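Local structure of RV1873 (Mycobacterium tuberculosis, 2JEK) at residues R22-E27 with G35-F40; Q44-G49 with L53-G58; S60-A65 with A113-A118; E80-V85 with N119-A124; L105-T110 with R136-L141. The protein is of unknown function, a member of the DUF1810 family whose single, all-helical chain folds as a right-handed superhelix. All coordinates share one frame; numbering follows the deposited sequence.

The five contacts follow one compact all-helical chain. Contacts 1 and 2 come first, their centres about 17 Å apart, and touch where W39 CZ2 lies 3.5 Å from L53 CD1. Each has a side chain about 3 Å from bound glycerol, E27 and A54 respectively; this probably comes from the crystallisation liquor, though it may mark a pocket, and no site can be assigned. Contacts 3 and 5 share helix 101-115 with centres about 11 Å apart. Contact 4 touches contact 5 through M109, whose SD is 3.7 Å from F122 CD1. The loop of contact 2 reaches contact 5, about 12 Å between centres, whereas contacts 1 and 3 lie on opposite sides of the chain's centre.

Contact 1 (R22-E27 with G35-F40); sequences RSVVEE and GHWMWF
V24 and E27, one turn apart on helix 21-29, face segment 35-40, a loop running into the weakly bonded helix 38-41, with V24 CA and G35 CA 7.3 Å apart. W37 CG lies between the backbone N and the carbonyl carbon (chi1 45°), the rotation with which the indole meets both V24 and E27. V24 CG2 stands 3.5 Å from the centroid of the W37 five-membered ring, essentially on the ring normal, a CH-pi contact; G35 O lies over the opposite face. At the edge, E27 runs past the tryptophan in the opposite direction. Its OE1 accepts from G35 N at 2.9 Å with a fairly straight N-H...O angle of 158°, and from W37 NE1 at 3.0 Å in a more bent bond (137°) from above the carboxylate plane. These donors reach OE1 from opposite faces. A water donates to E27 OE2 (2.7 Å) and to S23 OG (2.8 Å), and a glycerol binds OE2. With both oxygens engaged, the rotation of the carboxylate is well determined. E27 thus ties the loop between helices 21-29 and 38-41 back onto the first of them, through R34 N, G35 N and W37 NE1, within the right-handed superhelix of this all-helical protein.

Contact 2 (Q44-G49 with L53-G58); sequences QLRGLG and LAVRYG
R46 grips V55 O side-on with two nitrogens, NE at 2.8 Å and NH2 at 3.1 Å, and the carbonyl oxygen lies only 4° out of the guanidinium plane. The NE bond is the straighter, with an N-H...O angle of 159°. A bend about the CG-CD bond (chi3 -71°) turns the group onto the carbonyls that end helix 52-56, where NH2 also makes a weak bond to R56 O. G58 O sits over a guanidinium face, too poorly angled for a hydrogen bond. V55 O takes a third donor, G58 N, at 3.1 Å. Behind the arginine the backbones close up: G58 CA is 3.9 Å from R46 CA, a spacing possible because G58 has no CB, and Q44 O receives a CA-H...O contact from G58 CA at 3.4 Å. G49 C likewise lies 3.9 Å from A54 CB. A water accepts from G47 N, inside the type II turn L45-L48, and is within hydrogen-bonding distance of G49 O and, more weakly, A54 O; it has more acceptors near it than protons. R12 of helix 11-17 also donates to R56 O and G58 O, while Q44 and R46 pair with the backbone of I59. L45 and L48 carry this loop onto helices 101-115 and 136-143.

Contact 3 (S60-A65 with A113-A118); sequences SSLEEA and ARATDA
R114 meets L62 through its CB, and the flat guanidinium at its far end leads away from helix 62-70 to a salt bridge with E134. A second flat group, the E64 carboxylate, faces back along its own segment. S60 OG donates to E64 OE1 at 2.6 Å through the anti lone pair, away from the other oxygen, whereas S60 N comes from above the carboxylate plane, 56° out of it, at 2.8 Å. R12 salt-bridges E64 OE2, so both oxygens are engaged. Between the two segments the contact is apolar, without a hydrogen bond. L62 has its CG anti to the backbone N (chi1 -161°), which carries the isobutyl group over the last turn of helix 101-115: CD1 lies 3.6 Å from A115 CA, and CD2 lies 3.8 Å from R114 O. One turn on, A65 CB and A115 CB touch methyl to methyl at 3.9 Å, small side chains that allow a close approach; the nearest CA pair is that of L62 and A115, 5.9 Å apart. The contact therefore packs the beginning of one helix against the end of another. S61 is the N-cap of helix 62-70, its OG accepting from E64 N at 3.1 Å. At the C-terminal end of helix 101-115, T116 is the first residue to depart from helical angles, and it opens an ST turn in which its OG1 accepts from A118 N at 3.1 Å. Q66 of helix 62-70 donates through NE2 to A115 O, adding a polar bond beside the methyl packing. L111 of helix 101-115 touches both L62 and A65, extending the apolar strip.

Contact 4 (E80-V85 with N119-A124); sequences ECTGLV and NQDFVA
T82 OG1 is hydrogen-bonded to L78 O one turn back in helix 74-87, and the same oxygen meets the edge of the F122 ring near its plane, 3.7 Å from CE1. Threonine and phenylalanine side chains cross at about a right angle. With chi1 at -60° the threonine methyl points opposite its own amide nitrogen and faces the backbone of helix 120-129 at D121: T82 CG2 packs 3.4 Å from D121 O and 3.9 Å from D121 CB. D121 curls its carboxylate back over the start of its helix, with CG between the backbone N and the carbonyl carbon (chi1 51°). That rotation brings OD1 over the centre of the F122 ring, 3.6 Å above the plane, and within 3.0 Å of F122 N, a weak bond. The remaining oxygen, OD2, is hydrogen-bonded to H79 ND1, and H79 also stacks on the F122 ring, while N86 ND2 is bonded to D121 O. M109 and F112 of helix 101-115 contact F122 as well. No hydrogen bond runs directly between the two segments: the T82 hydroxyl is bonded within its own helix, consistent with the bond-free way its methyl and oxygen meet helix 120-129, and the H79 bond probably steadies the D121 charge beside the aromatic ring.

Contact 5 (L105-T110 with R136-L141); sequences LCSSMT and RRTVAL
T110 and T138 lie alongside each other, their side chains running in opposite directions, and meet methyl to methyl with T110 CG2 3.7 Å from T138 CG2. In both, the methyl extends on the far side of CB from the amide nitrogen (chi1 -63° and -65°), which leaves each OG1 beside that nitrogen and opposite the carbonyl carbon. V139 comes across T110 at about a right angle, its CG2 also 3.7 Å from T110 CG2, so that one methyl touches two partners. At the earlier turn S107 CB stands 3.8 Å from T138 OG1. The axes of the segments 105-110 and 136-141 run in broadly the same direction, crossing at -32° with a closest approach of 9.0 Å. The side-chain hydroxyls at the contact each have partners. T110 OG1 donates to C106 O at 2.8 Å from above the carbonyl plane and receives D135 N. A water donates to S107 O at 2.9 Å and to T138 OG1 at 2.8 Å, bridging the helices; T138 OG1 is bonded to D135 OD2 too, and S107 OG to L103 O. D135, just before helix 136-143, thereby holds both threonines. The chemistry implies methyl packing between the helices, with the hydroxyls satisfied by D135, water and their own helix rather than by direct bonds between the segments.

Contact 1 (R22-E27 with G35-F40)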
# COMPACT_ATOMS: atom_id res chain seq x y z
N ARG A 22 -1.27 13.69 -7.76
CA ARG A 22 -1.96 14.80 -7.11
C ARG A 22 -3.41 14.41 -6.81
O ARG A 22 -3.92 14.73 -5.74
CB ARG A 22 -1.90 16.09 -7.93
CG ARG A 22 -2.60 17.28 -7.24
CD ARG A 22 -1.85 17.71 -5.99
NE ARG A 22 -2.51 18.79 -5.27
CZ ARG A 22 -1.93 19.50 -4.30
NH1 ARG A 22 -0.68 19.25 -3.95
NH2 ARG A 22 -2.61 20.47 -3.69
N SER A 23 -4.06 13.70 -7.73
CA SER A 23 -5.45 13.30 -7.49
C SER A 23 -5.52 12.29 -6.34
O SER A 23 -6.47 12.29 -5.55
CB SER A 23 -6.09 12.75 -8.76
OG SER A 23 -5.53 11.52 -9.18
N VAL A 24 -4.52 11.42 -6.24
CA VAL A 24 -4.44 10.48 -5.13
C VAL A 24 -4.42 11.22 -3.80
O VAL A 24 -5.23 10.92 -2.90
CB VAL A 24 -3.16 9.62 -5.24
CG1 VAL A 24 -2.98 8.75 -3.98
CG2 VAL A 24 -3.22 8.77 -6.48
N VAL A 25 -3.51 12.17 -3.68
CA VAL A 25 -3.37 13.00 -2.48
C VAL A 25 -4.67 13.73 -2.16
O VAL A 25 -5.11 13.72 -1.01
CB VAL A 25 -2.16 13.97 -2.62
CG1 VAL A 25 -2.16 15.05 -1.55
CG2 VAL A 25 -0.85 13.17 -2.55
N GLU A 26 -5.31 14.30 -3.18
CA GLU A 26 -6.56 15.03 -2.95
C GLU A 26 -7.67 14.09 -2.48
O GLU A 26 -8.42 14.43 -1.57
CB GLU A 26 -6.99 15.82 -4.19
CG GLU A 26 -5.95 16.85 -4.69
CD GLU A 26 -5.88 18.13 -3.86
OE1 GLU A 26 -6.57 18.22 -2.82
OE2 GLU A 26 -5.13 19.05 -4.25
N GLU A 27 -7.76 12.91 -3.08
CA GLU A 27 -8.77 11.92 -2.70
C GLU A 27 -8.57 11.43 -1.28
O GLU A 27 -9.54 11.29 -0.52
CB GLU A 27 -8.76 10.75 -3.70
CG GLU A 27 -9.41 11.16 -5.00
CD GLU A 27 -9.16 10.21 -6.14
OE1 GLU A 27 -8.92 9.01 -5.89
OE2 GLU A 27 -9.25 10.69 -7.29
N GLY A 35 -10.19 7.25 -7.86
CA GLY A 35 -9.45 6.92 -9.08
C GLY A 35 -8.97 5.48 -9.16
O GLY A 35 -9.10 4.71 -8.20
N HIS A 36 -8.39 5.14 -10.31
CA HIS A 36 -7.93 3.79 -10.61
C HIS A 36 -6.43 3.70 -10.40
O HIS A 36 -5.65 3.79 -11.36
CB HIS A 36 -8.25 3.44 -12.07
CG HIS A 36 -9.70 3.58 -12.42
ND1 HIS A 36 -10.71 2.99 -11.69
CD2 HIS A 36 -10.30 4.25 -13.43
CE1 HIS A 36 -11.87 3.29 -12.24
NE2 HIS A 36 -11.65 4.05 -13.30
N TRP A 37 -6.03 3.52 -9.15
CA TRP A 37 -4.61 3.61 -8.83
C TRP A 37 -4.12 2.73 -7.68
O TRP A 37 -2.97 2.85 -7.28
CB TRP A 37 -4.21 5.07 -8.57
CG TRP A 37 -5.13 5.89 -7.68
CD1 TRP A 37 -5.93 6.93 -8.09
CD2 TRP A 37 -5.31 5.79 -6.26
NE1 TRP A 37 -6.59 7.48 -7.02
CE2 TRP A 37 -6.23 6.79 -5.88
CE3 TRP A 37 -4.78 4.95 -5.27
CZ2 TRP A 37 -6.63 6.98 -4.55
CZ3 TRP A 37 -5.17 5.14 -3.94
CH2 TRP A 37 -6.10 6.15 -3.60
N MET A 38 -4.96 1.85 -7.15
CA MET A 38 -4.57 1.12 -5.95
C MET A 38 -3.24 0.37 -6.09
O MET A 38 -2.40 0.40 -5.19
CB MET A 38 -5.66 0.16 -5.48
CG MET A 38 -5.53 -0.23 -4.02
SD MET A 38 -5.82 1.18 -2.93
CE MET A 38 -5.64 0.38 -1.33
N TRP A 39 -3.06 -0.33 -7.21
CA TRP A 39 -1.96 -1.28 -7.38
C TRP A 39 -0.60 -0.64 -7.20
O TRP A 39 0.34 -1.30 -6.75
CB TRP A 39 -2.01 -1.98 -8.74
CG TRP A 39 -3.39 -2.27 -9.25
CD1 TRP A 39 -4.11 -3.44 -9.11
CD2 TRP A 39 -4.23 -1.38 -9.99
NE1 TRP A 39 -5.33 -3.31 -9.71
CE2 TRP A 39 -5.43 -2.06 -10.26
CE3 TRP A 39 -4.07 -0.06 -10.45
CZ2 TRP A 39 -6.48 -1.46 -10.97
CZ3 TRP A 39 -5.11 0.53 -11.16
CH2 TRP A 39 -6.30 -0.18 -11.42
N PHE A 40 -0.49 0.63 -7.58
CA PHE A 40 0.82 1.29 -7.61
C PHE A 40 0.95 2.45 -6.62
O PHE A 40 1.95 3.16 -6.62
CB PHE A 40 1.21 1.68 -9.05
CG PHE A 40 0.16 2.48 -9.78
CD1 PHE A 40 -0.01 3.84 -9.51
CD2 PHE A 40 -0.65 1.87 -10.74
CE1 PHE A 40 -0.96 4.58 -10.19
CE2 PHE A 40 -1.60 2.62 -11.44
CZ PHE A 40 -1.76 3.97 -11.15
O HOH W 1 -7.56 9.62 -9.05

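Contact 2 (Q44-G49 with L53-G58)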
# COMPACT_ATOMS: atom_id res chain seq x y z
N GLN A 44 1.08 -4.30 -3.07
CA GLN A 44 0.97 -5.55 -2.34
C GLN A 44 1.83 -6.62 -3.01
O GLN A 44 2.29 -6.44 -4.14
CB GLN A 44 -0.49 -6.01 -2.29
CG GLN A 44 -1.06 -6.42 -3.65
CD GLN A 44 -2.49 -6.86 -3.59
OE1 GLN A 44 -2.94 -7.68 -4.39
NE2 GLN A 44 -3.23 -6.31 -2.65
N LEU A 45 2.04 -7.74 -2.32
CA LEU A 45 2.86 -8.81 -2.88
C LEU A 45 2.29 -9.36 -4.17
O LEU A 45 1.08 -9.56 -4.30
CB LEU A 45 3.03 -9.97 -1.90
CG LEU A 45 4.06 -9.79 -0.79
CD1 LEU A 45 4.06 -11.03 0.10
CD2 LEU A 45 5.44 -9.53 -1.34
N ARG A 46 3.18 -9.61 -5.12
CA ARG A 46 2.82 -10.28 -6.34
C ARG A 46 2.33 -11.68 -5.97
O ARG A 46 2.84 -12.29 -5.03
CB ARG A 46 4.06 -10.37 -7.24
CG ARG A 46 3.82 -11.09 -8.56
CD ARG A 46 5.00 -10.89 -9.49
NE ARG A 46 5.08 -9.51 -9.99
CZ ARG A 46 6.22 -8.86 -10.21
NH1 ARG A 46 7.39 -9.43 -9.94
NH2 ARG A 46 6.19 -7.62 -10.68
N GLY A 47 1.30 -12.15 -6.66
CA GLY A 47 0.76 -13.47 -6.36
C GLY A 47 -0.55 -13.38 -5.61
O GLY A 47 -1.32 -14.33 -5.56
N LEU A 48 -0.81 -12.22 -5.00
CA LEU A 48 -2.10 -12.00 -4.34
C LEU A 48 -3.25 -11.70 -5.31
O LEU A 48 -4.37 -12.14 -5.09
CB LEU A 48 -2.00 -10.90 -3.29
CG LEU A 48 -1.08 -11.22 -2.11
CD1 LEU A 48 -0.95 -9.98 -1.22
CD2 LEU A 48 -1.61 -12.41 -1.30
N GLY A 49 -2.97 -10.91 -6.34
CA GLY A 49 -3.95 -10.62 -7.39
C GLY A 49 -3.45 -11.25 -8.67
O GLY A 49 -2.25 -11.46 -8.83
N LEU A 53 -2.48 -6.05 -14.32
CA LEU A 53 -2.14 -4.88 -13.48
C LEU A 53 -1.65 -5.26 -12.10
O LEU A 53 -0.63 -4.74 -11.63
CB LEU A 53 -3.35 -3.93 -13.31
CG LEU A 53 -3.59 -2.88 -14.39
CD1 LEU A 53 -4.83 -2.08 -14.04
CD2 LEU A 53 -2.40 -1.96 -14.54
N ALA A 54 -2.39 -6.12 -11.43
CA ALA A 54 -1.99 -6.59 -10.11
C ALA A 54 -0.63 -7.29 -10.17
O ALA A 54 0.21 -7.10 -9.28
CB ALA A 54 -3.04 -7.51 -9.54
N VAL A 55 -0.38 -8.07 -11.22
CA VAL A 55 0.89 -8.78 -11.34
C VAL A 55 2.04 -7.80 -11.62
O VAL A 55 3.06 -7.82 -10.93
CB VAL A 55 0.84 -9.90 -12.41
CG1 VAL A 55 2.19 -10.57 -12.56
CG2 VAL A 55 -0.22 -10.94 -12.01
N ARG A 56 1.86 -6.93 -12.60
CA ARG A 56 2.86 -5.93 -12.99
C ARG A 56 3.33 -5.10 -11.79
O ARG A 56 4.53 -4.91 -11.58
CB ARG A 56 2.23 -5.01 -14.05
CG ARG A 56 3.12 -4.00 -14.70
CD ARG A 56 2.38 -3.39 -15.89
NE ARG A 56 1.81 -4.43 -16.75
CZ ARG A 56 0.55 -4.48 -17.16
NH1 ARG A 56 -0.33 -3.55 -16.83
NH2 ARG A 56 0.16 -5.48 -17.93
N TYR A 57 2.37 -4.61 -11.02
CA TYR A 57 2.65 -3.71 -9.90
C TYR A 57 2.80 -4.44 -8.57
O TYR A 57 2.97 -3.81 -7.52
CB TYR A 57 1.61 -2.58 -9.83
CG TYR A 57 1.74 -1.68 -11.05
CD1 TYR A 57 2.88 -0.90 -11.23
CD2 TYR A 57 0.74 -1.64 -12.02
CE1 TYR A 57 3.04 -0.08 -12.36
CE2 TYR A 57 0.88 -0.82 -13.15
CZ TYR A 57 2.03 -0.05 -13.30
OH TYR A 57 2.18 0.76 -14.41
N GLY A 58 2.76 -5.77 -8.63
CA GLY A 58 3.00 -6.60 -7.46
C GLY A 58 4.45 -6.48 -7.02
O GLY A 58 5.37 -6.34 -7.85
O HOH W 2 0.80 -3.91 -6.02
O HOH W 3 0.10 -10.22 -8.34

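Contact 3 (S60-A65 with A113-A118)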
# COMPACT_ATOMS: atom_id res chain seq x y z
N SER A 60 7.75 -8.11 -5.60
CA SER A 60 8.26 -9.47 -5.81
C SER A 60 8.65 -10.19 -4.52
O SER A 60 8.58 -11.42 -4.44
CB SER A 60 9.47 -9.45 -6.76
OG SER A 60 10.55 -8.73 -6.21
N SER A 61 9.09 -9.43 -3.53
CA SER A 61 9.73 -9.99 -2.35
C SER A 61 9.80 -8.97 -1.23
O SER A 61 9.60 -7.77 -1.47
CB SER A 61 11.16 -10.42 -2.71
OG SER A 61 11.95 -9.29 -3.02
N LEU A 62 10.12 -9.42 -0.02
CA LEU A 62 10.36 -8.47 1.06
C LEU A 62 11.51 -7.49 0.72
O LEU A 62 11.45 -6.31 1.08
CB LEU A 62 10.63 -9.16 2.41
CG LEU A 62 10.44 -8.24 3.63
CD1 LEU A 62 8.95 -7.93 3.85
CD2 LEU A 62 11.07 -8.82 4.89
N GLU A 63 12.53 -7.99 0.03
CA GLU A 63 13.68 -7.16 -0.36
C GLU A 63 13.24 -6.03 -1.29
O GLU A 63 13.71 -4.90 -1.17
CB GLU A 63 14.79 -8.00 -1.00
CG GLU A 63 15.56 -8.92 -0.04
CD GLU A 63 14.81 -10.19 0.36
OE1 GLU A 63 13.78 -10.56 -0.26
OE2 GLU A 63 15.26 -10.85 1.33
N GLU A 64 12.32 -6.33 -2.21
CA GLU A 64 11.79 -5.26 -3.06
C GLU A 64 10.99 -4.24 -2.24
O GLU A 64 11.10 -3.04 -2.46
CB GLU A 64 10.96 -5.81 -4.23
CG GLU A 64 10.40 -4.68 -5.08
CD GLU A 64 9.70 -5.12 -6.35
OE1 GLU A 64 9.65 -6.33 -6.68
OE2 GLU A 64 9.20 -4.22 -7.06
N ALA A 65 10.20 -4.72 -1.27
CA ALA A 65 9.46 -3.80 -0.39
C ALA A 65 10.41 -2.89 0.36
O ALA A 65 10.15 -1.69 0.53
CB ALA A 65 8.57 -4.58 0.58
N ALA A 113 4.66 -3.24 6.87
CA ALA A 113 4.92 -3.41 8.30
C ALA A 113 5.96 -4.49 8.59
O ALA A 113 6.69 -4.40 9.58
CB ALA A 113 3.63 -3.69 9.05
N ARG A 114 6.02 -5.52 7.74
CA ARG A 114 6.99 -6.60 7.91
C ARG A 114 8.33 -6.25 7.29
O ARG A 114 9.36 -6.86 7.61
CB ARG A 114 6.46 -7.91 7.31
CG ARG A 114 5.21 -8.48 7.98
CD ARG A 114 5.49 -9.20 9.29
NE ARG A 114 4.25 -9.76 9.86
CZ ARG A 114 4.21 -10.76 10.73
NH1 ARG A 114 5.33 -11.36 11.14
NH2 ARG A 114 3.04 -11.19 11.19
N ALA A 115 8.33 -5.25 6.42
CA ALA A 115 9.54 -4.86 5.69
C ALA A 115 10.51 -4.04 6.54
O ALA A 115 11.72 -4.05 6.30
CB ALA A 115 9.17 -4.10 4.42
N THR A 116 9.98 -3.31 7.52
CA THR A 116 10.80 -2.46 8.38
C THR A 116 10.23 -2.42 9.79
O THR A 116 9.02 -2.51 9.97
CB THR A 116 10.92 -1.03 7.80
OG1 THR A 116 11.76 -0.25 8.66
CG2 THR A 116 9.54 -0.36 7.71
N ASP A 117 11.10 -2.27 10.79
CA ASP A 117 10.65 -2.05 12.16
C ASP A 117 10.19 -0.61 12.40
O ASP A 117 9.48 -0.34 13.37
CB ASP A 117 11.72 -2.47 13.17
CG ASP A 117 11.91 -3.98 13.22
OD1 ASP A 117 11.06 -4.73 12.69
OD2 ASP A 117 12.93 -4.42 13.78
N ALA A 118 10.57 0.30 11.50
CA ALA A 118 10.10 1.68 11.52
C ALA A 118 8.73 1.76 10.81
O ALA A 118 8.57 2.40 9.77
CB ALA A 118 11.11 2.61 10.86

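Contact 4 (E80-V85 with N119-A124)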
# COMPACT_ATOMS: atom_id res chain seq x y z
N GLU A 80 3.23 9.25 3.27
CA GLU A 80 2.24 10.32 3.10
C GLU A 80 0.84 9.76 2.94
O GLU A 80 -0.10 10.20 3.62
CB GLU A 80 2.59 11.21 1.90
CG GLU A 80 1.43 12.09 1.42
CD GLU A 80 1.84 13.10 0.37
OE1 GLU A 80 2.61 12.73 -0.55
OE2 GLU A 80 1.39 14.26 0.47
N CYS A 81 0.70 8.76 2.08
CA CYS A 81 -0.62 8.21 1.77
C CYS A 81 -1.18 7.46 2.95
O CYS A 81 -2.36 7.55 3.24
CB CYS A 81 -0.53 7.31 0.54
SG CYS A 81 -0.26 8.23 -1.00
N THR A 82 -0.33 6.71 3.64
CA THR A 82 -0.74 6.01 4.86
C THR A 82 -1.20 7.01 5.93
O THR A 82 -2.25 6.82 6.55
CB THR A 82 0.43 5.16 5.39
OG1 THR A 82 0.79 4.21 4.37
CG2 THR A 82 0.06 4.41 6.67
N GLY A 83 -0.42 8.08 6.12
CA GLY A 83 -0.75 9.11 7.10
C GLY A 83 -2.06 9.82 6.82
O GLY A 83 -2.85 10.09 7.76
N LEU A 84 -2.33 10.09 5.54
CA LEU A 84 -3.61 10.70 5.14
C LEU A 84 -4.80 9.82 5.52
O LEU A 84 -5.82 10.31 6.01
CB LEU A 84 -3.62 11.02 3.64
CG LEU A 84 -2.69 12.15 3.21
CD1 LEU A 84 -2.61 12.23 1.69
CD2 LEU A 84 -3.16 13.48 3.82
N VAL A 85 -4.66 8.51 5.29
CA VAL A 85 -5.72 7.58 5.66
C VAL A 85 -5.90 7.56 7.18
O VAL A 85 -7.02 7.60 7.68
CB VAL A 85 -5.46 6.15 5.11
CG1 VAL A 85 -6.54 5.18 5.59
CG2 VAL A 85 -5.42 6.16 3.58
N ASN A 119 7.76 1.08 11.41
CA ASN A 119 6.50 0.79 10.73
C ASN A 119 5.30 1.37 11.44
O ASN A 119 4.18 0.93 11.22
CB ASN A 119 6.33 -0.73 10.62
CG ASN A 119 6.37 -1.44 11.98
OD1 ASN A 119 6.30 -0.81 13.04
ND2 ASN A 119 6.46 -2.76 11.94
N GLN A 120 5.52 2.38 12.27
CA GLN A 120 4.48 2.85 13.15
C GLN A 120 3.21 3.27 12.40
O GLN A 120 2.11 3.01 12.86
CB GLN A 120 5.00 3.96 14.06
CG GLN A 120 5.66 5.16 13.34
CD GLN A 120 7.18 5.02 13.15
OE1 GLN A 120 7.86 6.02 12.86
NE2 GLN A 120 7.72 3.81 13.29
N ASP A 121 3.36 3.91 11.24
CA ASP A 121 2.18 4.35 10.51
C ASP A 121 1.41 3.18 9.87
O ASP A 121 0.18 3.19 9.87
CB ASP A 121 2.49 5.45 9.50
CG ASP A 121 3.64 5.12 8.58
OD1 ASP A 121 4.36 4.13 8.79
OD2 ASP A 121 3.84 5.91 7.62
N PHE A 122 2.13 2.19 9.37
CA PHE A 122 1.50 1.01 8.76
C PHE A 122 0.74 0.24 9.82
O PHE A 122 -0.42 -0.14 9.61
CB PHE A 122 2.53 0.11 8.07
CG PHE A 122 3.48 0.85 7.13
CD1 PHE A 122 2.99 1.72 6.17
CD2 PHE A 122 4.86 0.66 7.22
CE1 PHE A 122 3.84 2.42 5.30
CE2 PHE A 122 5.73 1.34 6.35
CZ PHE A 122 5.21 2.22 5.39
N VAL A 123 1.38 0.02 10.96
CA VAL A 123 0.76 -0.73 12.05
C VAL A 123 -0.39 0.06 12.65
O VAL A 123 -1.43 -0.51 12.98
CB VAL A 123 1.80 -1.14 13.12
CG1 VAL A 123 1.13 -1.99 14.18
CG2 VAL A 123 2.91 -1.94 12.48
N ALA A 124 -0.24 1.38 12.76
CA ALA A 124 -1.32 2.24 13.25
C ALA A 124 -2.56 2.13 12.37
O ALA A 124 -3.69 2.11 12.87
CB ALA A 124 -0.87 3.69 13.33

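Contact 5 (L105-T110 with R136-L141)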
# COMPACT_ATOMS: atom_id res chain seq x y z
N LEU A 105 -5.50 -2.70 0.69
CA LEU A 105 -4.81 -1.85 1.65
C LEU A 105 -4.29 -2.68 2.81
O LEU A 105 -3.14 -2.51 3.24
CB LEU A 105 -5.75 -0.77 2.16
CG LEU A 105 -5.12 0.21 3.16
CD1 LEU A 105 -3.93 0.94 2.57
CD2 LEU A 105 -6.16 1.21 3.61
N CYS A 106 -5.11 -3.58 3.32
CA CYS A 106 -4.64 -4.46 4.38
C CYS A 106 -3.38 -5.22 3.95
O CYS A 106 -2.41 -5.30 4.71
CB CYS A 106 -5.75 -5.43 4.78
SG CYS A 106 -5.30 -6.45 6.17
N SER A 107 -3.39 -5.78 2.74
CA SER A 107 -2.24 -6.51 2.23
C SER A 107 -1.01 -5.62 2.12
O SER A 107 0.10 -6.04 2.44
CB SER A 107 -2.55 -7.11 0.87
OG SER A 107 -3.66 -8.01 0.97
N SER A 108 -1.21 -4.38 1.65
CA SER A 108 -0.10 -3.43 1.52
C SER A 108 0.49 -3.09 2.88
O SER A 108 1.70 -3.14 3.08
CB SER A 108 -0.58 -2.17 0.80
OG SER A 108 0.50 -1.27 0.58
N MET A 109 -0.36 -2.75 3.84
CA MET A 109 0.13 -2.39 5.18
C MET A 109 0.83 -3.58 5.85
O MET A 109 1.84 -3.40 6.53
CB MET A 109 -1.01 -1.87 6.06
CG MET A 109 -1.68 -0.58 5.56
SD MET A 109 -0.53 0.82 5.46
CE MET A 109 0.04 0.76 3.75
N THR A 110 0.30 -4.78 5.65
CA THR A 110 0.88 -5.99 6.23
C THR A 110 2.29 -6.19 5.69
O THR A 110 3.23 -6.43 6.45
CB THR A 110 -0.00 -7.22 5.94
OG1 THR A 110 -1.28 -7.02 6.55
CG2 THR A 110 0.63 -8.50 6.49
N ARG A 136 -3.74 -12.37 6.00
CA ARG A 136 -3.35 -13.76 6.19
C ARG A 136 -2.42 -14.28 5.09
O ARG A 136 -1.39 -14.89 5.37
CB ARG A 136 -4.62 -14.61 6.25
CG ARG A 136 -4.36 -16.09 6.43
CD ARG A 136 -5.67 -16.87 6.57
NE ARG A 136 -6.56 -16.29 7.58
CZ ARG A 136 -6.34 -16.27 8.89
NH1 ARG A 136 -5.22 -16.78 9.41
NH2 ARG A 136 -7.24 -15.72 9.69
N ARG A 137 -2.81 -14.03 3.85
CA ARG A 137 -2.07 -14.54 2.70
C ARG A 137 -0.69 -13.88 2.59
O ARG A 137 0.28 -14.54 2.21
CB ARG A 137 -2.89 -14.35 1.42
CG ARG A 137 -4.16 -15.22 1.37
CD ARG A 137 -5.09 -14.80 0.24
NE ARG A 137 -4.62 -15.27 -1.06
CZ ARG A 137 -4.73 -14.60 -2.20
NH1 ARG A 137 -5.28 -13.39 -2.22
NH2 ARG A 137 -4.27 -15.12 -3.32
N THR A 138 -0.60 -12.60 2.93
CA THR A 138 0.70 -11.91 2.92
C THR A 138 1.65 -12.48 3.97
O THR A 138 2.83 -12.72 3.70
CB THR A 138 0.51 -10.39 3.14
OG1 THR A 138 -0.21 -9.83 2.03
CG2 THR A 138 1.86 -9.68 3.23
N VAL A 139 1.16 -12.67 5.18
CA VAL A 139 1.99 -13.23 6.25
C VAL A 139 2.52 -14.61 5.85
O VAL A 139 3.70 -14.91 6.06
CB VAL A 139 1.24 -13.29 7.62
CG1 VAL A 139 2.10 -13.97 8.70
CG2 VAL A 139 0.83 -11.89 8.08
N ALA A 140 1.67 -15.41 5.22
CA ALA A 140 2.06 -16.74 4.77
C ALA A 140 3.15 -16.67 3.71
O ALA A 140 4.16 -17.39 3.80
CB ALA A 140 0.86 -17.53 4.27
N LEU A 141 2.97 -15.81 2.71
CA LEU A 141 3.95 -15.66 1.63
C LEU A 141 5.29 -15.13 2.12
O LEU A 141 6.32 -15.37 1.48
CB LEU A 141 3.42 -14.74 0.52
CG LEU A 141 2.37 -15.25 -0.47
CD1 LEU A 141 1.78 -14.08 -1.26
CD2 LEU A 141 2.97 -16.28 -1.44
O HOH W 4 1.03 -7.84 0.42